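Type IV pilus assembly protein PilF (Thermus thermophilus HB8, PDB 5OIU) probably hydrolyses ATP as a hexameric AAA+-like motor to power the assembly of type IV pili. Local coordinates at residues 14-28 and 38-50. Residues are numbered along the deposited sequence; the frame is centred on the assembly and turned at random.
Sequences QVIREAFLQDASDIH and VRLRIDGALRPYS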
loop_
_atom_site.group_PDB
_atom_site.type_symbol
_atom_site.label_atom_id
_atom_site.label_comp_id
_atom_site.label_asym_id
_atom_site.label_seq_id
_atom_site.Cartn_x
_atom_site.Cartn_y
_atom_site.Cartn_z
ATOM N N GLN C 14 35.096 18.589 34.656
ATOM C CA GLN C 14 36.172 17.979 35.425
ATOM C C GLN C 14 36.264 16.479 35.179
ATOM O O GLN C 14 37.369 15.941 35.038
ATOM C CB GLN C 14 35.980 18.253 36.919
ATOM C CG GLN C 14 37.189 17.919 37.800
ATOM C CD GLN C 14 37.021 18.400 39.248
ATOM O OE1 GLN C 14 35.899 18.597 39.727
ATOM N NE2 GLN C 14 38.141 18.591 39.945
ATOM N N VAL C 15 35.128 15.781 35.135
ATOM C CA VAL C 15 35.216 14.338 34.957
ATOM C C VAL C 15 35.686 14.037 33.548
ATOM O O VAL C 15 36.458 13.092 33.330
ATOM C CB VAL C 15 33.878 13.629 35.314
ATOM C CG1 VAL C 15 32.804 13.857 34.299
ATOM C CG2 VAL C 15 34.089 12.131 35.482
ATOM N N ILE C 16 35.306 14.872 32.582
ATOM C CA ILE C 16 35.813 14.691 31.228
ATOM C C ILE C 16 37.311 14.994 31.176
ATOM O O ILE C 16 38.087 14.214 30.606
ATOM C CB ILE C 16 35.001 15.533 30.223
ATOM C CG1 ILE C 16 33.501 15.265 30.412
ATOM C CG2 ILE C 16 35.449 15.236 28.764
ATOM C CD1 ILE C 16 32.607 15.706 29.256
ATOM N N ARG C 17 37.733 16.064 31.798
ATOM C CA ARG C 17 39.142 16.326 31.867
ATOM C C ARG C 17 39.851 15.147 32.476
ATOM O O ARG C 17 40.803 14.693 31.943
ATOM C CB ARG C 17 39.451 17.609 32.617
ATOM C CG ARG C 17 40.921 17.965 32.606
ATOM C CD ARG C 17 41.224 19.314 33.194
ATOM N NE ARG C 17 40.848 19.377 34.601
ATOM C CZ ARG C 17 39.826 20.066 35.114
ATOM N NH1 ARG C 17 39.020 20.786 34.357
ATOM N NH2 ARG C 17 39.613 20.018 36.411
ATOM N N GLU C 18 39.363 14.644 33.588
ATOM C CA GLU C 18 40.036 13.546 34.275
ATOM C C GLU C 18 40.020 12.256 33.452
ATOM O O GLU C 18 41.053 11.579 33.329
ATOM C CB GLU C 18 39.403 13.307 35.647
ATOM C CG GLU C 18 40.025 14.113 36.777
ATOM C CD GLU C 18 41.489 13.808 36.999
ATOM O OE1 GLU C 18 41.975 12.770 36.477
ATOM O OE2 GLU C 18 42.155 14.605 37.714
ATOM N N ALA C 19 38.857 11.881 32.902
ATOM C CA ALA C 19 38.788 10.715 32.017
ATOM C C ALA C 19 39.813 10.809 30.889
ATOM O O ALA C 19 40.561 9.856 30.632
ATOM C CB ALA C 19 37.377 10.560 31.439
ATOM N N PHE C 20 39.872 11.964 30.212
ATOM C CA PHE C 20 40.816 12.133 29.109
ATOM C C PHE C 20 42.262 11.923 29.564
ATOM O O PHE C 20 43.010 11.159 28.944
ATOM C CB PHE C 20 40.646 13.514 28.476
ATOM C CG PHE C 20 41.574 13.763 27.325
ATOM C CD1 PHE C 20 41.378 13.120 26.109
ATOM C CD2 PHE C 20 42.654 14.636 27.459
ATOM C CE1 PHE C 20 42.232 13.342 25.041
ATOM C CE2 PHE C 20 43.515 14.877 26.383
ATOM C CZ PHE C 20 43.308 14.223 25.178
ATOM N N LEU C 21 42.678 12.595 30.640
ATOM C CA LEU C 21 44.034 12.374 31.154
ATOM C C LEU C 21 44.229 10.954 31.685
ATOM O O LEU C 21 45.323 10.390 31.565
ATOM C CB LEU C 21 44.354 13.379 32.250
ATOM C CG LEU C 21 44.227 14.845 31.858
ATOM C CD1 LEU C 21 44.150 15.708 33.108
ATOM C CD2 LEU C 21 45.388 15.267 30.950
ATOM N N GLN C 22 43.196 10.359 32.282
ATOM C CA GLN C 22 43.319 8.985 32.759
ATOM C C GLN C 22 43.537 7.983 31.632
ATOM O O GLN C 22 43.968 6.852 31.909
ATOM C CB GLN C 22 42.062 8.573 33.526
ATOM C CG GLN C 22 42.110 8.937 34.973
ATOM C CD GLN C 22 43.414 8.511 35.590
ATOM O OE1 GLN C 22 43.916 7.400 35.327
ATOM N NE2 GLN C 22 43.988 9.391 36.402
ATOM N N ASP C 23 43.235 8.372 30.381
ATOM C CA ASP C 23 43.015 7.432 29.282
ATOM C C ASP C 23 41.836 6.486 29.566
ATOM O O ASP C 23 41.791 5.359 29.078
ATOM C CB ASP C 23 44.291 6.649 28.965
ATOM C CG ASP C 23 44.524 6.503 27.486
ATOM O OD1 ASP C 23 43.697 5.828 26.826
ATOM O OD2 ASP C 23 45.526 7.073 26.982
ATOM N N ALA C 24 40.855 6.944 30.336
ATOM C CA ALA C 24 39.657 6.151 30.580
ATOM C C ALA C 24 38.811 6.018 29.317
ATOM O O ALA C 24 38.714 6.938 28.494
ATOM C CB ALA C 24 38.814 6.776 31.690
ATOM N N SER C 25 38.170 4.859 29.182
ATOM C CA SER C 25 37.385 4.576 27.992
ATOM C C SER C 25 35.926 4.997 28.116
ATOM O O SER C 25 35.306 5.304 27.096
ATOM C CB SER C 25 37.458 3.087 27.656
ATOM O OG SER C 25 36.824 2.340 28.662
ATOM N N ASP C 26 35.354 5.029 29.320
ATOM C CA ASP C 26 33.940 5.369 29.484
ATOM C C ASP C 26 33.720 6.074 30.820
ATOM O O ASP C 26 34.450 5.845 31.792
ATOM C CB ASP C 26 33.048 4.115 29.407
ATOM C CG ASP C 26 33.335 3.252 28.167
ATOM O OD1 ASP C 26 32.767 3.561 27.101
ATOM O OD2 ASP C 26 34.130 2.276 28.236
ATOM N N ILE C 27 32.684 6.910 30.865
ATOM C CA ILE C 27 32.263 7.626 32.070
ATOM C C ILE C 27 30.819 7.255 32.364
ATOM O O ILE C 27 29.937 7.481 31.520
ATOM C CB ILE C 27 32.369 9.147 31.896
ATOM C CG1 ILE C 27 33.750 9.568 31.427
ATOM C CG2 ILE C 27 32.000 9.849 33.163
ATOM C CD1 ILE C 27 33.830 11.064 31.212
ATOM N N HIS C 28 30.567 6.721 33.564
ATOM C CA HIS C 28 29.226 6.323 34.002
ATOM C C HIS C 28 28.749 7.233 35.125
ATOM O O HIS C 28 29.410 7.330 36.168
ATOM C CB HIS C 28 29.197 4.883 34.513
ATOM C CG HIS C 28 29.570 3.870 33.483
ATOM N ND1 HIS C 28 28.739 2.828 33.136
ATOM C CD2 HIS C 28 30.695 3.723 32.743
ATOM C CE1 HIS C 28 29.332 2.086 32.219
ATOM N NE2 HIS C 28 30.522 2.603 31.966
ATOM N N VAL C 38 29.709 8.275 40.303
ATOM C CA VAL C 38 30.406 8.459 39.038
ATOM C C VAL C 38 31.507 7.416 38.975
ATOM O O VAL C 38 32.307 7.294 39.909
ATOM C CB VAL C 38 30.971 9.885 38.917
ATOM C CG1 VAL C 38 31.799 10.067 37.644
ATOM C CG2 VAL C 38 29.843 10.878 38.966
ATOM N N ARG C 39 31.532 6.643 37.896
ATOM C CA ARG C 39 32.560 5.636 37.694
ATOM C C ARG C 39 33.263 5.893 36.370
ATOM O O ARG C 39 32.665 6.424 35.425
ATOM C CB ARG C 39 31.968 4.217 37.712
ATOM C CG ARG C 39 31.229 3.826 39.009
ATOM C CD ARG C 39 30.034 2.868 38.727
ATOM N NE ARG C 39 30.424 1.454 38.729
ATOM C CZ ARG C 39 29.627 0.451 38.359
ATOM N NH1 ARG C 39 28.384 0.690 37.960
ATOM N NH2 ARG C 39 30.074 -0.805 38.391
ATOM N N LEU C 40 34.543 5.513 36.309
ATOM C CA LEU C 40 35.347 5.562 35.091
ATOM C C LEU C 40 35.776 4.144 34.754
ATOM O O LEU C 40 36.229 3.419 35.643
ATOM C CB LEU C 40 36.597 6.445 35.275
ATOM C CG LEU C 40 36.463 7.923 35.691
ATOM C CD1 LEU C 40 37.819 8.653 35.745
ATOM C CD2 LEU C 40 35.512 8.681 34.763
ATOM N N ARG C 41 35.648 3.738 33.484
ATOM C CA ARG C 41 36.313 2.506 33.046
ATOM C C ARG C 41 37.775 2.797 32.666
ATOM O O ARG C 41 38.057 3.519 31.694
ATOM C CB ARG C 41 35.576 1.834 31.889
ATOM C CG ARG C 41 35.932 0.334 31.810
ATOM C CD ARG C 41 35.242 -0.440 30.685
ATOM N NE ARG C 41 33.791 -0.528 30.868
ATOM C CZ ARG C 41 33.190 -1.494 31.554
ATOM N NH1 ARG C 41 33.927 -2.453 32.117
ATOM N NH2 ARG C 41 31.860 -1.509 31.666
ATOM N N ILE C 42 38.700 2.220 33.432
ATOM C CA ILE C 42 40.138 2.289 33.185
ATOM C C ILE C 42 40.654 0.868 32.992
ATOM O O ILE C 42 40.428 0.001 33.845
ATOM C CB ILE C 42 40.877 2.980 34.348
ATOM C CG1 ILE C 42 40.633 4.489 34.317
ATOM C CG2 ILE C 42 42.369 2.635 34.344
ATOM C CD1 ILE C 42 40.603 5.099 35.697
ATOM N N ASP C 43 41.333 0.628 31.868
ATOM C CA ASP C 43 41.892 -0.691 31.553
ATOM C C ASP C 43 40.863 -1.812 31.698
ATOM O O ASP C 43 41.155 -2.894 32.201
ATOM C CB ASP C 43 43.117 -0.985 32.417
ATOM C CG ASP C 43 44.225 0.042 32.240
ATOM O OD1 ASP C 43 44.244 0.779 31.229
ATOM O OD2 ASP C 43 45.097 0.101 33.121
ATOM N N GLY C 44 39.642 -1.572 31.243
ATOM C CA GLY C 44 38.636 -2.602 31.284
ATOM C C GLY C 44 37.768 -2.611 32.525
ATOM O O GLY C 44 36.635 -3.085 32.458
ATOM N N ALA C 45 38.254 -2.093 33.654
ATOM C CA ALA C 45 37.528 -2.201 34.915
ATOM C C ALA C 45 36.941 -0.859 35.318
ATOM O O ALA C 45 37.586 0.183 35.177
ATOM C CB ALA C 45 38.426 -2.725 36.037
ATOM N N LEU C 46 35.705 -0.893 35.810
ATOM C CA LEU C 46 35.068 0.304 36.336
ATOM C C LEU C 46 35.589 0.577 37.742
ATOM O O LEU C 46 35.628 -0.320 38.595
ATOM C CB LEU C 46 33.545 0.150 36.341
ATOM C CG LEU C 46 32.887 0.375 34.976
ATOM C CD1 LEU C 46 31.438 -0.070 34.985
ATOM C CD2 LEU C 46 33.003 1.845 34.558
ATOM N N ARG C 47 36.017 1.813 37.970
ATOM C CA ARG C 47 36.519 2.218 39.267
ATOM C C ARG C 47 35.715 3.405 39.772
ATOM O O ARG C 47 35.248 4.231 38.978
ATOM C CB ARG C 47 38.006 2.590 39.183
ATOM C CG ARG C 47 38.871 1.518 38.537
ATOM C CD ARG C 47 39.151 0.369 39.494
ATOM N NE ARG C 47 40.036 -0.624 38.886
ATOM C CZ ARG C 47 40.085 -1.917 39.226
ATOM N NH1 ARG C 47 39.292 -2.395 40.190
ATOM N NH2 ARG C 47 40.929 -2.736 38.588
ATOM N N PRO C 48 35.532 3.520 41.087
ATOM C CA PRO C 48 34.763 4.649 41.636
ATOM C C PRO C 48 35.593 5.927 41.609
ATOM O O PRO C 48 36.665 6.007 42.219
ATOM C CB PRO C 48 34.454 4.201 43.067
ATOM C CG PRO C 48 35.658 3.303 43.424
ATOM C CD PRO C 48 36.051 2.620 42.137
ATOM N N TYR C 49 35.099 6.924 40.875
ATOM C CA TYR C 49 35.714 8.247 40.789
ATOM C C TYR C 49 35.258 9.166 41.923
ATOM O O TYR C 49 36.085 9.711 42.664
ATOM C CB TYR C 49 35.375 8.897 39.440
ATOM C CG TYR C 49 35.875 10.321 39.306
ATOM C CD1 TYR C 49 37.238 10.595 39.315
ATOM C CD2 TYR C 49 34.999 11.386 39.161
ATOM C CE1 TYR C 49 37.715 11.889 39.176
ATOM C CE2 TYR C 49 35.473 12.692 39.023
ATOM C CZ TYR C 49 36.834 12.929 39.040
ATOM O OH TYR C 49 37.350 14.198 38.923
ATOM N N SER C 50 33.941 9.354 42.051
ATOM C CA SER C 50 33.342 10.356 42.925
ATOM C C SER C 50 31.862 10.030 43.119
ATOM O O SER C 50 31.277 9.252 42.361
ATOM C CB SER C 50 33.529 11.765 42.344
ATOM O OG SER C 50 32.476 12.627 42.725
#
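Strand 26-28 runs antiparallel to strand 38-42, their axes 160° apart; His28 and Arg39 form a hydrogen-bonded pair in which His28 N reaches Arg39 O at 2.8 Å with an N-H...O angle of 176°. Ser25 N to Arg41 O, also 2.8 Å, ties the connection from the helix to the same neighbour. Helix 14-22, ended by a Schellman motif at Asp23, lies over the face bearing Ile27 and Leu40, and its axis comes within 9.7 Å of that of strand 38-42 at the closest point. Val15 reaches into this interval: CG2, anti to its own N, lies 3.8 Å from Leu40 CD2 and also touches Val38 CG1. Ile27 CG1 lies alongside Leu40 CD2 from the strand, while Ala24 CB packs on Ile42 CG1. Tyr49, in the classic beta bulge with Ser50 opposite Val38, closes one margin. Its CG is anti to the backbone N, which carries the ring out to the helix, where OH lies 3.4 Å from Glu18 CG and CE2 meets Val15 CG2. A serine in place of Tyr49 would probably open a gap beside Val15 and Glu18 and leave this margin of the apolar layer less covered.

The other face, with Asp26, His28, Arg39 and Arg41, is largely polar, with Leu46 among them. Leu46 CD1 sits over the His28 ring, 4.2 Å from its centroid and 14° off the normal, a CH-pi contact. Arg41 NH1 grips Gly44 O at 2.8 Å, linking it to its own type I' turn; its salt bridge to Asp26 is long, and Asp26 also pairs with Arg110. Asp211 of the second subunit accepts a hydrogen bond from His28 NE2 and forms a salt bridge with Arg41 NE, so this face contributes to a subunit interface. Strand 104-111 flanks strand 26-31 on the side away from strand 36-42, and helix 6-22 also packs on strand 90-101 of the same antiparallel sheet.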